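Local coordinates for nicotinate-nucleotide--dimethylbenzimidazole phosphoribosyltransferase (Thermus thermophilus HB8, PDB 1WX1), which probably catalyses transfer of the phosphoribosyl group of nicotinate mononucleotide to 5,6-dimethylbenzimidazole, giving alpha-ribazole 5'-phosphate for cobalamin synthesis, at residues 95-100 against 148-153; 116-121 against 136-141; 142-147 against 240-245; 235-240 against 247-252; 260-265 against 288-293. All blocks are in the same frame, centred on the assembly; numbering follows the deposited sequence.

Contact 1: residues 95-100 against 148-153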
# COMPACT_ATOMS: atom_id res chain seq x y z
N ALA A 95 -9.91 -14.10 3.71
CA ALA A 95 -11.08 -14.64 4.40
C ALA A 95 -11.23 -13.91 5.73
O ALA A 95 -10.24 -13.52 6.35
CB ALA A 95 -10.89 -16.15 4.65
N VAL A 96 -12.47 -13.71 6.17
CA VAL A 96 -12.71 -13.03 7.43
C VAL A 96 -13.36 -13.98 8.43
O VAL A 96 -14.38 -14.59 8.14
CB VAL A 96 -13.64 -11.80 7.25
CG1 VAL A 96 -13.94 -11.18 8.62
CG2 VAL A 96 -12.99 -10.77 6.34
N TYR A 97 -12.73 -14.11 9.59
CA TYR A 97 -13.27 -14.96 10.65
C TYR A 97 -13.44 -14.07 11.87
O TYR A 97 -12.62 -13.18 12.11
CB TYR A 97 -12.32 -16.10 11.01
CG TYR A 97 -12.02 -17.05 9.88
CD1 TYR A 97 -10.99 -16.80 8.99
CD2 TYR A 97 -12.78 -18.21 9.70
CE1 TYR A 97 -10.71 -17.67 7.94
CE2 TYR A 97 -12.52 -19.09 8.66
CZ TYR A 97 -11.48 -18.81 7.78
OH TYR A 97 -11.21 -19.68 6.75
N VAL A 98 -14.51 -14.30 12.64
CA VAL A 98 -14.75 -13.51 13.84
C VAL A 98 -14.72 -14.45 15.04
O VAL A 98 -15.24 -15.56 14.99
CB VAL A 98 -16.13 -12.81 13.79
CG1 VAL A 98 -16.33 -11.96 15.04
CG2 VAL A 98 -16.22 -11.94 12.54
N LEU A 99 -14.09 -14.00 16.12
CA LEU A 99 -13.98 -14.80 17.33
C LEU A 99 -14.51 -14.01 18.52
O LEU A 99 -14.01 -12.93 18.83
CB LEU A 99 -12.51 -15.17 17.58
CG LEU A 99 -12.15 -15.74 18.96
CD1 LEU A 99 -12.77 -17.12 19.13
CD2 LEU A 99 -10.63 -15.83 19.10
N ASP A 100 -15.53 -14.54 19.17
CA ASP A 100 -16.09 -13.89 20.35
C ASP A 100 -15.46 -14.55 21.57
O ASP A 100 -15.73 -15.72 21.85
CB ASP A 100 -17.61 -14.06 20.42
CG ASP A 100 -18.19 -13.61 21.77
OD1 ASP A 100 -19.33 -14.00 22.09
OD2 ASP A 100 -17.50 -12.87 22.52
N ARG A 148 -6.16 -21.76 13.72
CA ARG A 148 -6.00 -23.08 13.13
C ARG A 148 -7.05 -23.34 12.07
O ARG A 148 -6.77 -23.94 11.02
CB ARG A 148 -6.06 -24.18 14.21
CG ARG A 148 -6.00 -25.61 13.66
CD ARG A 148 -4.85 -25.82 12.66
NE ARG A 148 -3.55 -25.44 13.22
CZ ARG A 148 -2.40 -25.52 12.56
NH1 ARG A 148 -2.37 -25.97 11.31
NH2 ARG A 148 -1.26 -25.16 13.14
N ARG A 149 -8.28 -22.90 12.33
CA ARG A 149 -9.31 -23.10 11.31
C ARG A 149 -9.00 -22.27 10.07
O ARG A 149 -9.22 -22.72 8.95
CB ARG A 149 -10.68 -22.71 11.77
CG ARG A 149 -11.69 -22.95 10.66
CD ARG A 149 -12.98 -22.33 11.07
NE ARG A 149 -14.01 -22.36 10.06
CZ ARG A 149 -15.12 -21.63 10.15
NH1 ARG A 149 -15.32 -20.84 11.20
NH2 ARG A 149 -16.02 -21.65 9.17
N ALA A 150 -8.50 -21.05 10.26
CA ALA A 150 -8.18 -20.19 9.12
C ALA A 150 -7.11 -20.88 8.29
O ALA A 150 -7.21 -20.94 7.06
CB ALA A 150 -7.68 -18.81 9.61
N ILE A 151 -6.11 -21.43 8.97
CA ILE A 151 -5.02 -22.14 8.33
C ILE A 151 -5.51 -23.42 7.65
O ILE A 151 -5.14 -23.70 6.52
CB ILE A 151 -3.92 -22.48 9.37
CG1 ILE A 151 -3.36 -21.19 9.97
CG2 ILE A 151 -2.80 -23.28 8.71
CD1 ILE A 151 -2.50 -21.40 11.22
N ALA A 152 -6.34 -24.19 8.35
CA ALA A 152 -6.87 -25.43 7.80
C ALA A 152 -7.70 -25.15 6.55
O ALA A 152 -7.79 -25.98 5.64
CB ALA A 152 -7.72 -26.15 8.84
N GLU A 153 -8.30 -23.96 6.49
CA GLU A 153 -9.11 -23.62 5.33
C GLU A 153 -8.31 -23.01 4.19
O GLU A 153 -8.88 -22.58 3.19
CB GLU A 153 -10.25 -22.70 5.76
CG GLU A 153 -11.03 -23.25 6.94
CD GLU A 153 -12.49 -22.87 6.91
OE1 GLU A 153 -12.79 -21.70 6.62
OE2 GLU A 153 -13.33 -23.76 7.18
O HOH W 1 -8.87 -19.30 5.71

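Contact 2: residues 116-121 against 136-141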
# COMPACT_ATOMS: atom_id res chain seq x y z
N ARG A 116 -16.64 -18.45 21.59
CA ARG A 116 -15.85 -18.95 22.71
C ARG A 116 -15.81 -17.92 23.84
O ARG A 116 -14.76 -17.67 24.43
CB ARG A 116 -14.42 -19.25 22.24
CG ARG A 116 -14.35 -20.31 21.15
CD ARG A 116 -14.57 -21.71 21.71
NE ARG A 116 -14.49 -22.74 20.68
CZ ARG A 116 -15.43 -22.98 19.77
NH1 ARG A 116 -16.55 -22.26 19.75
NH2 ARG A 116 -15.25 -23.94 18.87
N LYS A 117 -16.96 -17.34 24.13
CA LYS A 117 -17.06 -16.32 25.17
C LYS A 117 -16.53 -16.84 26.50
O LYS A 117 -17.05 -17.81 27.06
CB LYS A 117 -18.53 -15.88 25.33
CG LYS A 117 -18.71 -14.54 26.01
CD LYS A 117 -20.18 -14.26 26.34
CE LYS A 117 -21.07 -14.26 25.10
NZ LYS A 117 -20.79 -13.13 24.16
N VAL A 118 -15.47 -16.20 27.00
CA VAL A 118 -14.85 -16.58 28.27
C VAL A 118 -15.67 -16.01 29.43
O VAL A 118 -15.92 -16.68 30.44
CB VAL A 118 -13.40 -16.05 28.34
CG1 VAL A 118 -12.80 -16.33 29.72
CG2 VAL A 118 -12.57 -16.71 27.25
N ARG A 119 -16.09 -14.76 29.26
CA ARG A 119 -16.90 -14.06 30.25
C ARG A 119 -17.47 -12.84 29.53
O ARG A 119 -16.96 -12.45 28.47
CB ARG A 119 -16.05 -13.62 31.45
CG ARG A 119 -14.76 -12.91 31.08
CD ARG A 119 -13.98 -12.52 32.34
NE ARG A 119 -14.64 -11.43 33.07
CZ ARG A 119 -14.36 -11.10 34.33
NH1 ARG A 119 -13.44 -11.77 35.01
NH2 ARG A 119 -15.00 -10.08 34.90
N PRO A 120 -18.53 -12.24 30.08
CA PRO A 120 -19.14 -11.06 29.45
C PRO A 120 -18.30 -9.81 29.68
O PRO A 120 -18.65 -8.96 30.50
CB PRO A 120 -20.51 -10.99 30.12
CG PRO A 120 -20.21 -11.46 31.51
CD PRO A 120 -19.30 -12.66 31.26
N GLY A 121 -17.20 -9.70 28.96
CA GLY A 121 -16.32 -8.56 29.11
C GLY A 121 -15.44 -8.69 30.35
O GLY A 121 -15.72 -9.48 31.25
N ALA A 136 -7.68 -15.89 31.03
CA ALA A 136 -6.74 -15.46 30.00
C ALA A 136 -6.29 -16.68 29.19
O ALA A 136 -6.17 -16.62 27.97
CB ALA A 136 -5.53 -14.77 30.64
N GLU A 137 -6.05 -17.81 29.87
CA GLU A 137 -5.64 -19.03 29.17
C GLU A 137 -6.72 -19.47 28.19
O GLU A 137 -6.42 -19.85 27.06
CB GLU A 137 -5.35 -20.16 30.16
CG GLU A 137 -5.07 -21.52 29.51
CD GLU A 137 -3.79 -21.59 28.68
OE1 GLU A 137 -3.58 -22.61 28.00
OE2 GLU A 137 -2.98 -20.63 28.71
N ARG A 138 -7.98 -19.43 28.61
CA ARG A 138 -9.05 -19.83 27.71
C ARG A 138 -9.14 -18.91 26.50
O ARG A 138 -9.40 -19.37 25.39
CB ARG A 138 -10.39 -19.87 28.45
CG ARG A 138 -10.58 -21.13 29.30
CD ARG A 138 -11.99 -21.22 29.86
NE ARG A 138 -12.15 -20.40 31.05
CZ ARG A 138 -13.28 -19.81 31.41
NH1 ARG A 138 -14.38 -19.96 30.67
NH2 ARG A 138 -13.33 -19.09 32.52
N ALA A 139 -8.91 -17.62 26.72
CA ALA A 139 -8.95 -16.66 25.62
C ALA A 139 -7.80 -16.93 24.64
O ALA A 139 -7.98 -16.88 23.42
CB ALA A 139 -8.85 -15.22 26.15
N LEU A 140 -6.62 -17.22 25.19
CA LEU A 140 -5.45 -17.51 24.37
C LEU A 140 -5.71 -18.73 23.49
O LEU A 140 -5.42 -18.71 22.29
CB LEU A 140 -4.25 -17.80 25.27
CG LEU A 140 -2.92 -18.07 24.56
CD1 LEU A 140 -2.25 -16.76 24.22
CD2 LEU A 140 -2.01 -18.89 25.48
N LEU A 141 -6.26 -19.78 24.09
CA LEU A 141 -6.57 -21.01 23.37
C LEU A 141 -7.65 -20.82 22.31
O LEU A 141 -7.61 -21.46 21.27
CB LEU A 141 -7.01 -22.11 24.35
CG LEU A 141 -5.94 -22.52 25.37
CD1 LEU A 141 -6.53 -23.50 26.37
CD2 LEU A 141 -4.74 -23.13 24.64
O HOH W 2 -15.33 -20.58 28.01
O HOH W 3 -15.32 -17.31 33.35

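Contact 3: residues 142-147 against 240-245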
# COMPACT_ATOMS: atom_id res chain seq x y z
N ALA A 142 -8.62 -19.95 22.59
CA ALA A 142 -9.68 -19.67 21.63
C ALA A 142 -9.04 -19.01 20.41
O ALA A 142 -9.47 -19.23 19.28
CB ALA A 142 -10.73 -18.73 22.26
N GLY A 143 -8.02 -18.20 20.66
CA GLY A 143 -7.31 -17.54 19.57
C GLY A 143 -6.58 -18.57 18.71
O GLY A 143 -6.61 -18.49 17.48
N ARG A 144 -5.91 -19.53 19.34
CA ARG A 144 -5.22 -20.58 18.60
C ARG A 144 -6.23 -21.35 17.74
O ARG A 144 -5.96 -21.65 16.58
CB ARG A 144 -4.54 -21.57 19.55
CG ARG A 144 -3.23 -21.10 20.16
CD ARG A 144 -2.71 -22.17 21.11
NE ARG A 144 -1.34 -21.94 21.57
CZ ARG A 144 -0.25 -22.14 20.82
NH1 ARG A 144 -0.36 -22.58 19.57
NH2 ARG A 144 0.95 -21.92 21.34
N GLU A 145 -7.37 -21.70 18.34
CA GLU A 145 -8.40 -22.45 17.64
C GLU A 145 -8.89 -21.75 16.38
O GLU A 145 -9.01 -22.37 15.31
CB GLU A 145 -9.60 -22.70 18.57
CG GLU A 145 -10.58 -23.76 18.03
CD GLU A 145 -11.83 -23.89 18.88
OE1 GLU A 145 -11.82 -23.49 20.06
OE2 GLU A 145 -12.84 -24.42 18.36
N ALA A 146 -9.18 -20.46 16.49
CA ALA A 146 -9.66 -19.69 15.35
C ALA A 146 -8.59 -19.60 14.26
O ALA A 146 -8.90 -19.73 13.07
CB ALA A 146 -10.08 -18.29 15.81
N ALA A 147 -7.34 -19.40 14.65
CA ALA A 147 -6.25 -19.32 13.68
C ALA A 147 -6.07 -20.67 12.96
O ALA A 147 -5.85 -20.71 11.75
CB ALA A 147 -4.94 -18.93 14.37
N GLY A 240 -0.26 -19.11 14.23
CA GLY A 240 0.23 -18.82 12.90
C GLY A 240 1.74 -19.02 12.85
O GLY A 240 2.28 -19.54 11.87
N TYR A 241 2.41 -18.59 13.91
CA TYR A 241 3.86 -18.72 14.02
C TYR A 241 4.28 -20.19 13.91
O TYR A 241 5.17 -20.55 13.13
CB TYR A 241 4.32 -18.15 15.37
CG TYR A 241 5.75 -18.46 15.76
CD1 TYR A 241 6.81 -18.15 14.91
CD2 TYR A 241 6.04 -19.04 16.99
CE1 TYR A 241 8.13 -18.40 15.28
CE2 TYR A 241 7.36 -19.30 17.38
CZ TYR A 241 8.39 -18.98 16.52
OH TYR A 241 9.69 -19.22 16.90
N GLU A 242 3.62 -21.04 14.69
CA GLU A 242 3.92 -22.46 14.69
C GLU A 242 3.58 -23.13 13.36
O GLU A 242 4.19 -24.13 12.99
CB GLU A 242 3.20 -23.13 15.85
CG GLU A 242 3.90 -22.88 17.18
CD GLU A 242 2.98 -23.02 18.38
OE1 GLU A 242 2.03 -23.83 18.32
OE2 GLU A 242 3.20 -22.33 19.39
N ALA A 243 2.61 -22.57 12.64
CA ALA A 243 2.22 -23.11 11.34
C ALA A 243 3.21 -22.65 10.25
O ALA A 243 3.10 -23.06 9.10
CB ALA A 243 0.81 -22.65 10.99
N GLY A 244 4.14 -21.78 10.63
CA GLY A 244 5.15 -21.28 9.70
C GLY A 244 4.68 -20.24 8.69
O GLY A 244 5.30 -20.06 7.64
N LEU A 245 3.60 -19.54 9.01
CA LEU A 245 3.05 -18.53 8.10
C LEU A 245 3.53 -17.11 8.34
O LEU A 245 3.95 -16.76 9.44
CB LEU A 245 1.53 -18.51 8.19
CG LEU A 245 0.70 -19.72 7.79
CD1 LEU A 245 -0.78 -19.33 7.84
CD2 LEU A 245 1.07 -20.16 6.38

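Contact 4: residues 235-240 against 247-252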
# COMPACT_ATOMS: atom_id res chain seq x y z
N GLY A 235 -2.86 -15.55 20.89
CA GLY A 235 -3.06 -16.94 20.52
C GLY A 235 -3.10 -17.11 19.01
O GLY A 235 -2.58 -18.09 18.47
N ILE A 236 -3.74 -16.16 18.33
CA ILE A 236 -3.84 -16.21 16.88
C ILE A 236 -2.43 -16.20 16.27
O ILE A 236 -2.12 -17.01 15.39
CB ILE A 236 -4.65 -15.01 16.35
CG1 ILE A 236 -6.12 -15.17 16.76
CG2 ILE A 236 -4.51 -14.89 14.82
CD1 ILE A 236 -6.95 -13.91 16.60
N TYR A 237 -1.58 -15.29 16.76
CA TYR A 237 -0.22 -15.20 16.23
C TYR A 237 0.66 -16.38 16.62
O TYR A 237 1.49 -16.83 15.82
CB TYR A 237 0.42 -13.87 16.66
CG TYR A 237 -0.11 -12.66 15.90
CD1 TYR A 237 -0.64 -11.57 16.58
CD2 TYR A 237 -0.07 -12.63 14.51
CE1 TYR A 237 -1.14 -10.46 15.88
CE2 TYR A 237 -0.57 -11.52 13.80
CZ TYR A 237 -1.10 -10.45 14.50
OH TYR A 237 -1.62 -9.37 13.82
N LEU A 238 0.50 -16.90 17.83
CA LEU A 238 1.29 -18.05 18.26
C LEU A 238 1.00 -19.25 17.37
O LEU A 238 1.91 -20.01 17.00
CB LEU A 238 0.97 -18.40 19.72
CG LEU A 238 1.50 -17.45 20.79
CD1 LEU A 238 0.98 -17.87 22.16
CD2 LEU A 238 3.03 -17.46 20.77
N GLU A 239 -0.27 -19.42 17.01
CA GLU A 239 -0.68 -20.53 16.16
C GLU A 239 -0.16 -20.34 14.73
O GLU A 239 0.30 -21.29 14.09
CB GLU A 239 -2.21 -20.63 16.14
CG GLU A 239 -2.77 -21.86 15.40
CD GLU A 239 -2.45 -23.17 16.11
OE1 GLU A 239 -2.24 -23.16 17.34
OE2 GLU A 239 -2.44 -24.22 15.43
N GLY A 240 -0.26 -19.11 14.23
CA GLY A 240 0.23 -18.82 12.90
C GLY A 240 1.74 -19.02 12.85
O GLY A 240 2.28 -19.54 11.87
N LEU A 247 3.04 -13.47 9.26
CA LEU A 247 2.01 -12.88 10.11
C LEU A 247 1.98 -11.37 9.91
O LEU A 247 3.03 -10.73 9.92
CB LEU A 247 2.31 -13.21 11.58
CG LEU A 247 2.61 -14.69 11.84
CD1 LEU A 247 3.04 -14.88 13.28
CD2 LEU A 247 1.38 -15.53 11.52
N VAL A 248 0.79 -10.81 9.75
CA VAL A 248 0.66 -9.37 9.52
C VAL A 248 0.01 -8.63 10.69
O VAL A 248 -1.06 -9.01 11.18
CB VAL A 248 -0.17 -9.10 8.25
CG1 VAL A 248 -0.08 -7.62 7.88
CG2 VAL A 248 0.33 -9.97 7.10
N LEU A 249 0.68 -7.58 11.14
CA LEU A 249 0.19 -6.76 12.25
C LEU A 249 -0.77 -5.69 11.77
O LEU A 249 -0.62 -5.15 10.67
CB LEU A 249 1.36 -6.06 12.95
CG LEU A 249 2.42 -6.91 13.65
CD1 LEU A 249 3.52 -6.00 14.19
CD2 LEU A 249 1.77 -7.71 14.78
N ASP A 250 -1.75 -5.38 12.61
CA ASP A 250 -2.70 -4.33 12.31
C ASP A 250 -2.32 -3.12 13.18
O ASP A 250 -1.16 -2.72 13.21
CB ASP A 250 -4.14 -4.77 12.59
CG ASP A 250 -5.16 -3.73 12.15
OD1 ASP A 250 -4.96 -3.15 11.07
OD2 ASP A 250 -6.16 -3.49 12.88
N GLY A 251 -3.30 -2.58 13.91
CA GLY A 251 -3.05 -1.41 14.73
C GLY A 251 -2.54 -1.61 16.14
O GLY A 251 -1.97 -2.65 16.47
N PHE A 252 -2.78 -0.61 16.98
CA PHE A 252 -2.33 -0.58 18.37
C PHE A 252 -2.77 -1.77 19.24
O PHE A 252 -1.94 -2.44 19.85
CB PHE A 252 -2.75 0.76 19.00
CG PHE A 252 -2.19 1.02 20.38
CD1 PHE A 252 -3.04 1.32 21.44
CD2 PHE A 252 -0.82 0.99 20.60
CE1 PHE A 252 -2.53 1.59 22.71
CE2 PHE A 252 -0.29 1.26 21.87
CZ PHE A 252 -1.15 1.56 22.93

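Contact 5: residues 260-265 against 288-293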
# COMPACT_ATOMS: atom_id res chain seq x y z
N LEU A 260 2.53 -9.56 23.36
CA LEU A 260 2.32 -10.60 24.36
C LEU A 260 2.79 -11.94 23.82
O LEU A 260 3.47 -12.71 24.51
CB LEU A 260 0.84 -10.68 24.75
CG LEU A 260 0.46 -11.79 25.73
CD1 LEU A 260 1.32 -11.71 26.98
CD2 LEU A 260 -1.02 -11.67 26.09
N ALA A 261 2.44 -12.23 22.56
CA ALA A 261 2.84 -13.48 21.92
C ALA A 261 4.37 -13.54 21.83
O ALA A 261 4.97 -14.59 22.09
CB ALA A 261 2.23 -13.56 20.52
N TRP A 262 4.97 -12.42 21.46
CA TRP A 262 6.42 -12.32 21.34
C TRP A 262 7.10 -12.62 22.68
O TRP A 262 8.11 -13.33 22.73
CB TRP A 262 6.79 -10.91 20.86
CG TRP A 262 8.26 -10.67 20.71
CD1 TRP A 262 9.18 -11.51 20.17
CD2 TRP A 262 8.96 -9.47 21.05
NE1 TRP A 262 10.43 -10.92 20.16
CE2 TRP A 262 10.32 -9.66 20.72
CE3 TRP A 262 8.58 -8.25 21.65
CZ2 TRP A 262 11.29 -8.68 20.91
CZ3 TRP A 262 9.55 -7.27 21.84
CH2 TRP A 262 10.90 -7.50 21.49
N LYS A 263 6.54 -12.09 23.76
CA LYS A 263 7.09 -12.32 25.09
C LYS A 263 7.03 -13.80 25.45
O LYS A 263 7.88 -14.29 26.19
CB LYS A 263 6.34 -11.50 26.13
CG LYS A 263 6.57 -10.01 25.98
CD LYS A 263 8.06 -9.69 25.97
CE LYS A 263 8.32 -8.23 25.65
NZ LYS A 263 9.78 -7.97 25.56
N MET A 264 6.03 -14.50 24.94
CA MET A 264 5.87 -15.92 25.21
C MET A 264 6.72 -16.75 24.25
O MET A 264 7.13 -17.86 24.58
CB MET A 264 4.40 -16.32 25.07
CG MET A 264 3.47 -15.72 26.12
SD MET A 264 1.73 -15.99 25.70
CE MET A 264 1.56 -17.72 26.06
N ALA A 265 6.97 -16.21 23.06
CA ALA A 265 7.75 -16.91 22.03
C ALA A 265 8.66 -15.93 21.30
O ALA A 265 8.29 -15.36 20.28
CB ALA A 265 6.80 -17.58 21.03
N GLU A 288 8.72 -0.04 17.09
CA GLU A 288 10.14 0.18 17.34
C GLU A 288 10.66 -0.93 18.25
O GLU A 288 11.75 -1.45 18.04
CB GLU A 288 10.37 1.56 17.98
CG GLU A 288 10.15 2.72 17.02
CD GLU A 288 11.19 2.76 15.89
OE1 GLU A 288 12.38 3.01 16.16
OE2 GLU A 288 10.81 2.53 14.73
N ALA A 289 9.88 -1.29 19.26
CA ALA A 289 10.28 -2.35 20.18
C ALA A 289 10.44 -3.67 19.43
O ALA A 289 11.28 -4.51 19.78
CB ALA A 289 9.24 -2.50 21.30
N LEU A 290 9.62 -3.86 18.40
CA LEU A 290 9.66 -5.07 17.60
C LEU A 290 10.69 -4.95 16.48
O LEU A 290 11.06 -5.94 15.86
CB LEU A 290 8.28 -5.36 17.00
CG LEU A 290 7.23 -5.93 17.97
CD1 LEU A 290 5.84 -5.78 17.38
CD2 LEU A 290 7.54 -7.38 18.27
N GLY A 291 11.15 -3.72 16.23
CA GLY A 291 12.12 -3.49 15.17
C GLY A 291 11.52 -3.70 13.80
O GLY A 291 12.17 -4.24 12.90
N LEU A 292 10.27 -3.27 13.62
CA LEU A 292 9.58 -3.44 12.35
C LEU A 292 9.23 -2.13 11.67
O LEU A 292 8.87 -1.15 12.33
CB LEU A 292 8.30 -4.26 12.56
CG LEU A 292 8.48 -5.64 13.18
CD1 LEU A 292 7.12 -6.24 13.51
CD2 LEU A 292 9.24 -6.53 12.20
N ARG A 293 9.33 -2.11 10.35
CA ARG A 293 9.00 -0.93 9.56
C ARG A 293 7.61 -1.12 8.96
O ARG A 293 7.34 -2.12 8.30
CB ARG A 293 10.01 -0.74 8.43
CG ARG A 293 9.70 0.43 7.51
CD ARG A 293 10.69 0.48 6.35
NE ARG A 293 10.49 1.64 5.48
CZ ARG A 293 9.37 1.91 4.81
NH1 ARG A 293 8.32 1.10 4.91
NH2 ARG A 293 9.31 2.98 4.04

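Contact 1: residues 95-100 against 148-153
Strand 94-100 of the parallel sheet meets the C-terminal turn of helix 133-152 through one aromatic side chain, Tyr-97, which reaches from the strand to Arg-149, Ala-150 and Glu-153. The ring leaves the sheet with CG beside the backbone N and anti to the carbonyl carbon (chi1 -61°). Its CE1 corner packs on the methyl of Ala-150, with CE1 to CB at 3.6 Å, while CE2 on the other flank is set over the guanidinium face of Arg-149, near its rim. The ring and guanidinium planes are 69° apart, so this is no parallel stack. At the tip, Tyr-97 OH donates to Glu-153 OE1 over 2.6 Å. The carboxylate takes this bond on its anti side, only 16° out of its plane. Its other oxygen, OE2, faces Arg-149 NE at 3.3 Å in a weak hydrogen bond within a salt bridge. The same guanidinium has a firmer partner in the carbonyl of Pro-111, which probably helps to hold it beside the ring. A water also meets the phenol: it donates to Tyr-97 OH at 2.6 Å and to Ala-150 O at 2.7 Å, linking the hydroxyl to the last helical turn. Ala-48 of the adjoining strand 47-54 touches both Tyr-97 and Ala-150, placing the contact within the helix-on-sheet packing of a parallel alpha/beta fold.

Contact 2: residues 116-121 against 136-141
Val-118 sets CG1 anti to its own nitrogen (chi1 174°), facing the guanidinium of Arg-138, while CG2 faces the helix backbone at Ala-139 and the root of the Arg-138 side chain. Arg-138 starts with CG beside its backbone N and bends at chi3 (-81°), a turn that lays the guanidinium flat across the valine. CG1 of Val-118 sits over the centre of one face of that group, 3.9 Å from Arg-138 CZ. Val-118 CG2 lies 3.8 Å from Ala-139 N and 4.2 Å from Ala-139 CB. These touches pack the loop after strand 113-115 against the N-terminal half of helix 133-152, part of the connection from an outermost sheet strand to a covering helix. No direct hydrogen bond crosses the contact; water bridges at the guanidinium edge. One water accepts from Arg-138 NH2 at 2.8 Å and donates to Val-118 O at 3.0 Å, and another accepts from NH1 but has only a weak bond to Lys-117 O. Arg-138 NE also pairs with Glu-134, one turn back on the helix, in a salt bridge. Replacing Val-118 with an alanine would probably open a gap here, the guanidinium of Arg-138 losing the methyl over its face and Ala-139 its apolar neighbour. Beyond the valine, Arg-119 NE donates to Gly-121 O at 2.9 Å, spanning the inverse gamma turn centred on Pro-120, while Arg-119 NH1 pairs with Glu-135.

Contact 3: residues 142-147 against 240-245
Glu-242, near the C-terminal end of helix 228-242, meets Arg-144 of helix 133-152 across the contact. Its CG lies beside the backbone N, and an extended chain beyond CG carries the carboxylate to the guanidinium of Arg-144. The arginine comes across with its own chain extended from CG to NE, and the two side chains meet at about a right angle. The grip is end-on and bidentate: NH1 of Arg-144 donates to Glu-242 OE1 at 3.0 Å, and NH2 of the same arginine to OE2, also at 3.0 Å. The bonds are not equivalent. The one from NH2 is nearly straight, at 170°, lies in the guanidinium plane and meets OE2 on the syn side; the one from NH1 bends to 154° and approaches OE1 from above the carboxylate plane. The unevenness fits a tilt of 35° between the two flat groups. This salt bridge ties together two neighbouring helices, 133-152 and 228-242, that pack beside each other on the parallel sheet, and it lies at the surface of that layer. Arg-144 NH1 has a second carboxylate partner in Glu-239, one turn earlier on the helix of Glu-242. Past the glutamate, Gly-244 takes positive phi in a Schellman motif, with Leu-245 N bonded to Gly-240 O at 3.1 Å and Gly-244 N to Tyr-241 O at 3.0 Å.

Contact 4: residues 235-240 against 247-252
Tyr-237 and Leu-247 join helix 228-242 to strand 247-249 in a helix-to-strand connection of the parallel alpha/beta sheet, the short segments running nearly antiparallel at 152° with their axes 9.6 Å apart. Apolar packing makes up much of the contact. The ring and Leu-247 lie alongside, pointing opposite ways, with Tyr-237 CD2 against Leu-247 CB at 3.8 Å and the leucine CD1 near the carbonyl oxygen of Tyr-237. Farther along the ring, Leu-249 comes in crosswise and puts CD2 4.0 Å from Tyr-237 CZ. Backbone fit matters at Gly-240, whose bare CA takes Leu-247 CD2 at 3.7 Å; a beta carbon there would collide with that methyl. The polar part is one hydrogen bond within this buried layer. CG of Tyr-237 stands beside its backbone N (chi1 -75°), carrying the ring toward the strand, where OH donates to Val-248 O. A weak bond from Ala-160 N also reaches the phenol oxygen. A phenylalanine in place of Tyr-237 would probably leave the Val-248 carbonyl without this donor and the ring less firmly fixed. Just beyond the strand, Asp-250 turns its carboxylate away to accept from the backbone N atoms of Gly-305 and Ala-308, near the predicted proton acceptor Glu-304. In the tyrosine bond, Val-248 O lies 2.7 Å from Tyr-237 OH, at the ring edge, while the hydroxyl stands above the carbonyl plane, 37° out of it.

Contact 5: residues 260-265 against 288-293
The indole of Trp-262 carries Leu-290 over one face: the CD2 methyl lies 3.6 Å above the plane, offset toward the rim. The ring atom nearest that methyl is Trp-262 CE3, also 3.6 Å from Leu-290 CD2, and the methyl stands 4.0 Å from the centroid of the six-membered ring, 26° off the normal, a CH-pi contact. Farther out on the same ring, CH2 meets the carbonyl oxygen of Ala-289 at 3.5 Å, an oblique approach. The indole extends from helix 252-264 with CG anti to the backbone N (chi1 179°), which carries it out toward the end of helix 281-290. The helix bearing the leucine stops just there: Gly-291, with positive phi, is the C-prime residue of a Schellman motif, in which its N bonds weakly to Glu-288 O and Leu-292 N bonds back into the last turn. Arg-269 touches Trp-262 from a loop, and Leu-290 also packs on Leu-272 of the outermost strand 272-274, so the contact lies where two helices meet beside the sheet edge. With no hydrogen bond or salt bridge across it, cohesion between the segments comes from dispersion and the CH-pi contact, and depends on the close fit of methyl to indole.

Helix 133-152 runs through contacts 1, 2 and 3, and helix 228-242 joins contact 3 to contact 4, where they share Gly-240; the centres of contacts 3 and 4 lie about 9 Å apart. Charge pairs join the contacts: Lys-117 NZ to Asp-100 OD1 (2.7 Å) between contacts 2 and 1, and Arg-148 NH2 to Glu-239 OE2 (2.7 Å) between contacts 1 and 4. Contacts 4 and 5 meet by apolar packing, as at Leu-249 and Leu-292. Contacts 1 and 5 lie on opposite sides of the chain's centre, their centres about 23 Å apart. Contact 4 approaches the predicted active site, the Asp-250 side chain being about 6 Å from that of Glu-304.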